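Local coordinates for protein POP2 (Saccharomyces cerevisiae, PDB 1UOC) that degrades poly(A) RNA from the 3' end through its RNase D domain, the part described here, as a subunit of the CCR4-NOT deadenylase complex, at residues M151-H162 with Q192-N201. Numbering follows the deposited sequence.
Sequences MMDDSVTWITYH and QYMPNFYDLN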
ATOM      1  N   MET A 151     -12.943   3.939  -1.442  1.00 34.12           N
ATOM      2  CA  MET A 151     -12.819   4.281  -2.860  1.00 35.58           C
ATOM      3  C   MET A 151     -13.744   5.403  -3.339  1.00 36.65           C
ATOM      4  O   MET A 151     -14.801   5.635  -2.770  1.00 34.99           O
ATOM      5  CB  MET A 151     -13.086   3.045  -3.722  1.00 37.44           C
ATOM      6  CG  MET A 151     -12.433   1.756  -3.238  1.00 38.37           C
ATOM      7  SD  MET A 151     -10.672   1.913  -2.967  1.00 40.58           S
ATOM      8  CE  MET A 151     -10.052   2.127  -4.620  1.00 38.80           C
ATOM      9  N   MET A 152     -13.322   6.089  -4.399  1.00 39.00           N
ATOM     10  CA  MET A 152     -14.103   7.163  -5.009  1.00 39.93           C
ATOM     11  C   MET A 152     -14.572   8.231  -4.040  1.00 39.25           C
ATOM     12  O   MET A 152     -15.690   8.727  -4.152  1.00 42.06           O
ATOM     13  CB  MET A 152     -15.318   6.569  -5.716  1.00 41.21           C
ATOM     14  CG  MET A 152     -14.966   5.644  -6.859  1.00 43.60           C
ATOM     15  SD  MET A 152     -16.440   4.919  -7.561  1.00 50.57           S
ATOM     16  CE  MET A 152     -16.022   3.209  -7.542  1.00 46.52           C
ATOM     17  N   ASP A 153     -13.710   8.606  -3.106  1.00 39.29           N
ATOM     18  CA  ASP A 153     -14.053   9.599  -2.094  1.00 38.17           C
ATOM     19  C   ASP A 153     -12.816  10.413  -1.746  1.00 38.61           C
ATOM     20  O   ASP A 153     -11.915   9.923  -1.070  1.00 40.14           O
ATOM     21  CB  ASP A 153     -14.577   8.876  -0.852  1.00 40.58           C
ATOM     22  CG  ASP A 153     -15.119   9.818   0.184  1.00 38.97           C
ATOM     23  OD1 ASP A 153     -14.659  10.977   0.236  1.00 40.83           O
ATOM     24  OD2 ASP A 153     -15.999   9.394   0.949  1.00 41.40           O
ATOM     25  N   ASP A 154     -12.788  11.667  -2.180  1.00 39.51           N
ATOM     26  CA  ASP A 154     -11.641  12.528  -1.939  1.00 39.54           C
ATOM     27  C   ASP A 154     -11.390  12.913  -0.476  1.00 39.31           C
ATOM     28  O   ASP A 154     -10.394  13.571  -0.173  1.00 38.89           O
ATOM     29  CB  ASP A 154     -11.733  13.782  -2.820  1.00 43.13           C
ATOM     30  CG  ASP A 154     -12.757  14.787  -2.325  1.00 45.34           C
ATOM     31  OD1 ASP A 154     -13.891  14.398  -1.977  1.00 47.66           O
ATOM     32  OD2 ASP A 154     -12.421  15.988  -2.300  1.00 50.20           O
ATOM     33  N   SER A 155     -12.270  12.513   0.438  1.00 35.97           N
ATOM     34  CA  SER A 155     -12.015  12.836   1.841  1.00 35.98           C
ATOM     35  C   SER A 155     -11.093  11.759   2.418  1.00 33.62           C
ATOM     36  O   SER A 155     -10.671  11.835   3.567  1.00 32.50           O
ATOM     37  CB  SER A 155     -13.321  12.928   2.652  1.00 34.32           C
ATOM     38  OG  SER A 155     -14.016  11.698   2.687  1.00 39.06           O
ATOM     39  N   VAL A 156     -10.796  10.760   1.591  1.00 32.27           N
ATOM     40  CA  VAL A 156      -9.914   9.660   1.947  1.00 30.78           C
ATOM     41  C   VAL A 156      -8.625   9.837   1.142  1.00 31.42           C
ATOM     42  O   VAL A 156      -8.651   9.991  -0.083  1.00 32.02           O
ATOM     43  CB  VAL A 156     -10.551   8.283   1.609  1.00 30.04           C
ATOM     44  CG1 VAL A 156      -9.525   7.168   1.798  1.00 30.83           C
ATOM     45  CG2 VAL A 156     -11.746   8.026   2.501  1.00 26.80           C
ATOM     46  N   THR A 157      -7.502   9.804   1.845  1.00 31.27           N
ATOM     47  CA  THR A 157      -6.187   9.972   1.239  1.00 29.75           C
ATOM     48  C   THR A 157      -5.446   8.638   1.198  1.00 29.38           C
ATOM     49  O   THR A 157      -5.185   8.032   2.236  1.00 31.13           O
ATOM     50  CB  THR A 157      -5.354  10.981   2.056  1.00 30.81           C
ATOM     51  OG1 THR A 157      -6.029  12.245   2.079  1.00 32.91           O
ATOM     52  CG2 THR A 157      -3.971  11.158   1.464  1.00 32.07           C
ATOM     53  N   TRP A 158      -5.111   8.168   0.003  1.00 27.92           N
ATOM     54  CA  TRP A 158      -4.381   6.906  -0.115  1.00 26.48           C
ATOM     55  C   TRP A 158      -2.888   7.159  -0.136  1.00 27.00           C
ATOM     56  O   TRP A 158      -2.422   8.115  -0.747  1.00 28.80           O
ATOM     57  CB  TRP A 158      -4.781   6.144  -1.381  1.00 24.23           C
ATOM     58  CG  TRP A 158      -6.090   5.404  -1.269  1.00 24.19           C
ATOM     59  CD1 TRP A 158      -7.342   5.901  -1.486  1.00 24.07           C
ATOM     60  CD2 TRP A 158      -6.260   4.023  -0.946  1.00 24.73           C
ATOM     61  NE1 TRP A 158      -8.284   4.911  -1.326  1.00 25.56           N
ATOM     62  CE2 TRP A 158      -7.645   3.747  -0.991  1.00 25.84           C
ATOM     63  CE3 TRP A 158      -5.373   2.986  -0.621  1.00 28.10           C
ATOM     64  CZ2 TRP A 158      -8.169   2.475  -0.721  1.00 27.59           C
ATOM     65  CZ3 TRP A 158      -5.894   1.709  -0.347  1.00 27.57           C
ATOM     66  CH2 TRP A 158      -7.279   1.469  -0.399  1.00 27.98           C
ATOM     67  N   ILE A 159      -2.143   6.292   0.538  1.00 28.84           N
ATOM     68  CA  ILE A 159      -0.685   6.391   0.634  1.00 27.60           C
ATOM     69  C   ILE A 159      -0.090   5.126   0.034  1.00 26.69           C
ATOM     70  O   ILE A 159      -0.493   4.018   0.392  1.00 27.76           O
ATOM     71  CB  ILE A 159      -0.226   6.503   2.107  1.00 28.66           C
ATOM     72  CG1 ILE A 159      -0.914   7.695   2.774  1.00 26.85           C
ATOM     73  CG2 ILE A 159       1.300   6.640   2.181  1.00 26.10           C
ATOM     74  CD1 ILE A 159      -0.572   9.037   2.142  1.00 32.89           C
ATOM     75  N   THR A 160       0.868   5.292  -0.870  1.00 25.21           N
ATOM     76  CA  THR A 160       1.491   4.164  -1.536  1.00 26.29           C
ATOM     77  C   THR A 160       2.987   4.373  -1.647  1.00 29.00           C
ATOM     78  O   THR A 160       3.492   5.469  -1.402  1.00 27.39           O
ATOM     79  CB  THR A 160       0.907   4.002  -2.947  1.00 31.31           C
ATOM     80  OG1 THR A 160       1.477   2.844  -3.569  1.00 38.50           O
ATOM     81  CG2 THR A 160       1.223   5.244  -3.791  1.00 26.19           C
ATOM     82  N   TYR A 161       3.694   3.312  -2.015  1.00 33.75           N
ATOM     83  CA  TYR A 161       5.142   3.362  -2.194  1.00 39.50           C
ATOM     84  C   TYR A 161       5.341   2.579  -3.478  1.00 43.29           C
ATOM     85  O   TYR A 161       4.980   1.409  -3.544  1.00 46.92           O
ATOM     86  CB  TYR A 161       5.862   2.661  -1.037  1.00 39.47           C
ATOM     87  CG  TYR A 161       7.173   3.318  -0.673  1.00 37.95           C
ATOM     88  CD1 TYR A 161       7.199   4.444   0.150  1.00 38.55           C
ATOM     89  CD2 TYR A 161       8.383   2.865  -1.213  1.00 37.22           C
ATOM     90  CE1 TYR A 161       8.392   5.113   0.424  1.00 38.50           C
ATOM     91  CE2 TYR A 161       9.576   3.521  -0.953  1.00 36.05           C
ATOM     92  CZ  TYR A 161       9.576   4.648  -0.136  1.00 39.77           C
ATOM     93  OH  TYR A 161      10.750   5.330   0.104  1.00 40.03           O
ATOM     94  N   HIS A 162       5.907   3.212  -4.498  1.00 49.00           N
ATOM     95  CA  HIS A 162       6.069   2.540  -5.785  1.00 54.26           C
ATOM     96  C   HIS A 162       4.660   2.090  -6.176  1.00 56.94           C
ATOM     97  O   HIS A 162       4.388   0.898  -6.329  1.00 57.60           O
ATOM     98  CB  HIS A 162       6.991   1.327  -5.655  1.00 57.24           C
ATOM     99  CG  HIS A 162       8.448   1.674  -5.617  1.00 59.73           C
ATOM    100  ND1 HIS A 162       9.412   0.782  -5.195  1.00 61.42           N
ATOM    101  CD2 HIS A 162       9.108   2.800  -5.978  1.00 61.98           C
ATOM    102  CE1 HIS A 162      10.605   1.345  -5.300  1.00 62.88           C
ATOM    103  NE2 HIS A 162      10.448   2.569  -5.773  1.00 62.58           N
ATOM    104  N   GLN A 192     -10.097   8.047 -10.623  1.00 31.70           N
ATOM    105  CA  GLN A 192     -11.523   7.879 -10.328  1.00 32.94           C
ATOM    106  C   GLN A 192     -11.744   7.037  -9.069  1.00 33.82           C
ATOM    107  O   GLN A 192     -12.629   7.337  -8.274  1.00 32.22           O
ATOM    108  CB  GLN A 192     -12.245   7.234 -11.520  1.00 34.37           C
ATOM    109  CG  GLN A 192     -12.410   8.166 -12.733  1.00 34.07           C
ATOM    110  CD  GLN A 192     -13.075   9.473 -12.345  1.00 32.99           C
ATOM    111  OE1 GLN A 192     -13.984   9.493 -11.521  1.00 32.74           O
ATOM    112  NE2 GLN A 192     -12.628  10.566 -12.932  1.00 34.99           N
ATOM    113  N   TYR A 193     -10.943   5.984  -8.888  1.00 33.97           N
ATOM    114  CA  TYR A 193     -11.063   5.133  -7.702  1.00 34.40           C
ATOM    115  C   TYR A 193     -10.360   5.730  -6.493  1.00 33.58           C
ATOM    116  O   TYR A 193     -10.790   5.533  -5.353  1.00 33.78           O
ATOM    117  CB  TYR A 193     -10.490   3.738  -7.963  1.00 36.70           C
ATOM    118  CG  TYR A 193     -11.388   2.864  -8.809  1.00 40.46           C
ATOM    119  CD1 TYR A 193     -11.003   2.468 -10.084  1.00 40.66           C
ATOM    120  CD2 TYR A 193     -12.639   2.449  -8.334  1.00 40.61           C
ATOM    121  CE1 TYR A 193     -11.841   1.682 -10.874  1.00 42.06           C
ATOM    122  CE2 TYR A 193     -13.477   1.666  -9.112  1.00 41.15           C
ATOM    123  CZ  TYR A 193     -13.074   1.289 -10.380  1.00 41.85           C
ATOM    124  OH  TYR A 193     -13.917   0.531 -11.158  1.00 44.45           O
ATOM    125  N   MET A 194      -9.275   6.459  -6.740  1.00 32.05           N
ATOM    126  CA  MET A 194      -8.519   7.078  -5.651  1.00 32.44           C
ATOM    127  C   MET A 194      -8.262   8.530  -6.007  1.00 31.94           C
ATOM    128  O   MET A 194      -7.169   8.891  -6.456  1.00 31.24           O
ATOM    129  CB  MET A 194      -7.175   6.361  -5.439  1.00 34.81           C
ATOM    130  CG  MET A 194      -7.280   4.880  -5.178  1.00 38.61           C
ATOM    131  SD  MET A 194      -5.688   4.153  -4.752  1.00 46.16           S
ATOM    132  CE  MET A 194      -4.744   4.684  -6.137  1.00 47.82           C
ATOM    133  N   PRO A 195      -9.280   9.384  -5.827  1.00 31.35           N
ATOM    134  CA  PRO A 195      -9.209  10.822  -6.126  1.00 32.49           C
ATOM    135  C   PRO A 195      -8.221  11.615  -5.273  1.00 33.95           C
ATOM    136  O   PRO A 195      -7.970  12.795  -5.530  1.00 35.11           O
ATOM    137  CB  PRO A 195     -10.657  11.286  -5.925  1.00 31.41           C
ATOM    138  CG  PRO A 195     -11.179  10.326  -4.865  1.00 29.67           C
ATOM    139  CD  PRO A 195     -10.614   9.006  -5.324  1.00 26.87           C
ATOM    140  N   ASN A 196      -7.654  10.971  -4.263  1.00 34.35           N
ATOM    141  CA  ASN A 196      -6.714  11.659  -3.379  1.00 34.12           C
ATOM    142  C   ASN A 196      -5.646  10.669  -2.934  1.00 32.65           C
ATOM    143  O   ASN A 196      -5.881   9.852  -2.049  1.00 33.14           O
ATOM    144  CB  ASN A 196      -7.489  12.210  -2.170  1.00 36.32           C
ATOM    145  CG  ASN A 196      -6.662  13.133  -1.302  1.00 38.30           C
ATOM    146  OD1 ASN A 196      -5.472  13.339  -1.535  1.00 41.89           O
ATOM    147  ND2 ASN A 196      -7.297  13.692  -0.279  1.00 41.57           N
ATOM    148  N   PHE A 197      -4.470  10.718  -3.548  1.00 32.49           N
ATOM    149  CA  PHE A 197      -3.444   9.770  -3.154  1.00 33.42           C
ATOM    150  C   PHE A 197      -2.019  10.271  -3.323  1.00 33.50           C
ATOM    151  O   PHE A 197      -1.750  11.206  -4.075  1.00 33.92           O
ATOM    152  CB  PHE A 197      -3.651   8.441  -3.902  1.00 33.88           C
ATOM    153  CG  PHE A 197      -3.033   8.393  -5.278  1.00 35.38           C
ATOM    154  CD1 PHE A 197      -1.672   8.163  -5.433  1.00 36.09           C
ATOM    155  CD2 PHE A 197      -3.818   8.548  -6.414  1.00 37.61           C
ATOM    156  CE1 PHE A 197      -1.095   8.088  -6.695  1.00 38.78           C
ATOM    157  CE2 PHE A 197      -3.254   8.475  -7.689  1.00 38.76           C
ATOM    158  CZ  PHE A 197      -1.887   8.245  -7.829  1.00 38.78           C
ATOM    159  N   TYR A 198      -1.105   9.650  -2.594  1.00 32.92           N
ATOM    160  CA  TYR A 198       0.302  10.019  -2.669  1.00 35.03           C
ATOM    161  C   TYR A 198       1.227   8.821  -2.777  1.00 34.31           C
ATOM    162  O   TYR A 198       0.974   7.765  -2.204  1.00 34.37           O
ATOM    163  CB  TYR A 198       0.729  10.816  -1.437  1.00 34.62           C
ATOM    164  CG  TYR A 198       0.104  12.179  -1.326  1.00 36.49           C
ATOM    165  CD1 TYR A 198      -1.191  12.338  -0.836  1.00 35.51           C
ATOM    166  CD2 TYR A 198       0.803  13.319  -1.733  1.00 35.21           C
ATOM    167  CE1 TYR A 198      -1.779  13.609  -0.754  1.00 38.55           C
ATOM    168  CE2 TYR A 198       0.228  14.585  -1.656  1.00 36.10           C
ATOM    169  CZ  TYR A 198      -1.061  14.726  -1.167  1.00 38.26           C
ATOM    170  OH  TYR A 198      -1.626  15.979  -1.099  1.00 39.61           O
ATOM    171  N   ASP A 199       2.296   8.991  -3.539  1.00 32.61           N
ATOM    172  CA  ASP A 199       3.303   7.952  -3.660  1.00 35.10           C
ATOM    173  C   ASP A 199       4.412   8.490  -2.754  1.00 36.46           C
ATOM    174  O   ASP A 199       5.139   9.417  -3.129  1.00 35.74           O
ATOM    175  CB  ASP A 199       3.833   7.836  -5.085  1.00 36.23           C
ATOM    176  CG  ASP A 199       4.793   6.682  -5.237  1.00 39.36           C
ATOM    177  OD1 ASP A 199       5.550   6.419  -4.276  1.00 40.51           O
ATOM    178  OD2 ASP A 199       4.800   6.039  -6.309  1.00 41.81           O
ATOM    179  N   LEU A 200       4.517   7.932  -1.553  1.00 35.56           N
ATOM    180  CA  LEU A 200       5.514   8.376  -0.594  1.00 35.37           C
ATOM    181  C   LEU A 200       6.927   8.261  -1.156  1.00 35.80           C
ATOM    182  O   LEU A 200       7.787   9.083  -0.859  1.00 34.94           O
ATOM    183  CB  LEU A 200       5.387   7.565   0.701  1.00 35.50           C
ATOM    184  CG  LEU A 200       6.372   7.888   1.823  1.00 32.13           C
ATOM    185  CD1 LEU A 200       6.389   9.375   2.079  1.00 29.04           C
ATOM    186  CD2 LEU A 200       5.970   7.126   3.065  1.00 33.26           C
ATOM    187  N   ASN A 201       7.158   7.237  -1.967  1.00 37.57           N
ATOM    188  CA  ASN A 201       8.461   7.018  -2.576  1.00 41.51           C
ATOM    189  C   ASN A 201       8.832   8.241  -3.423  1.00 43.17           C
ATOM    190  O   ASN A 201       9.952   8.753  -3.379  1.00 43.21           O
ATOM    191  CB  ASN A 201       8.396   5.754  -3.443  1.00 43.79           C
ATOM    192  CG  ASN A 201       9.650   5.544  -4.263  1.00 46.69           C
ATOM    193  OD1 ASN A 201       9.921   6.290  -5.201  1.00 50.14           O
ATOM    194  ND2 ASN A 201      10.428   4.530  -3.908  1.00 49.09           N
TER
HETATM  195  O   HOH W   1      -8.749   8.644  -2.433  1.00 35.00           O
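Met-152 N donates to Tyr-193 O at the end of helix 183-193, 2.8 Å away. Met-152 CE lies 3.4 Å from Tyr-193 CE2, the two side chains running the same way. Pro-195 CG rests on the backbone of Asp-153 and Asp-154. Asp-154 O takes a nearly straight bond (163°) from Asn-196 ND2. With chi1 at -171°, Asn-196 swings its amide away from its own N and across to that carbonyl. A water joins Val-156 O to Asn-196 N. From Trp-158 to Thr-160 the chains pair as parallel strands, with 197-199 at the sheet edge. Met-194 SD sits over one face of the Trp-158 indole, 3.9 Å from the centroid of the five-membered ring, a Met-aromatic contact. Thr-160 O accepts from Leu-200 N. The Thr-160 side chain lies about 4 Å from that of Asp-166, a predicted metal ligand of this DEDD-family nuclease. The Tyr-161 ring is covered on one face by Asn-201 CB, 3.5 Å from its centroid, while its OH bonds Tyr-227 O. An alanine at Tyr-161 is likely to leave Asn-201 CB without its aromatic floor and Tyr-227 O without this donor. His-162 N meets Asp-199 OD1 at 3.2 Å. Asp-199 is the N-cap of helix 200-207, its OD1 accepting a weak bond from Asn-201 N. Its OD2 accepts a hydrogen bond from Ala-163 N. Thus one buried carboxylate ties the turn after strand 157-160 to a helix start.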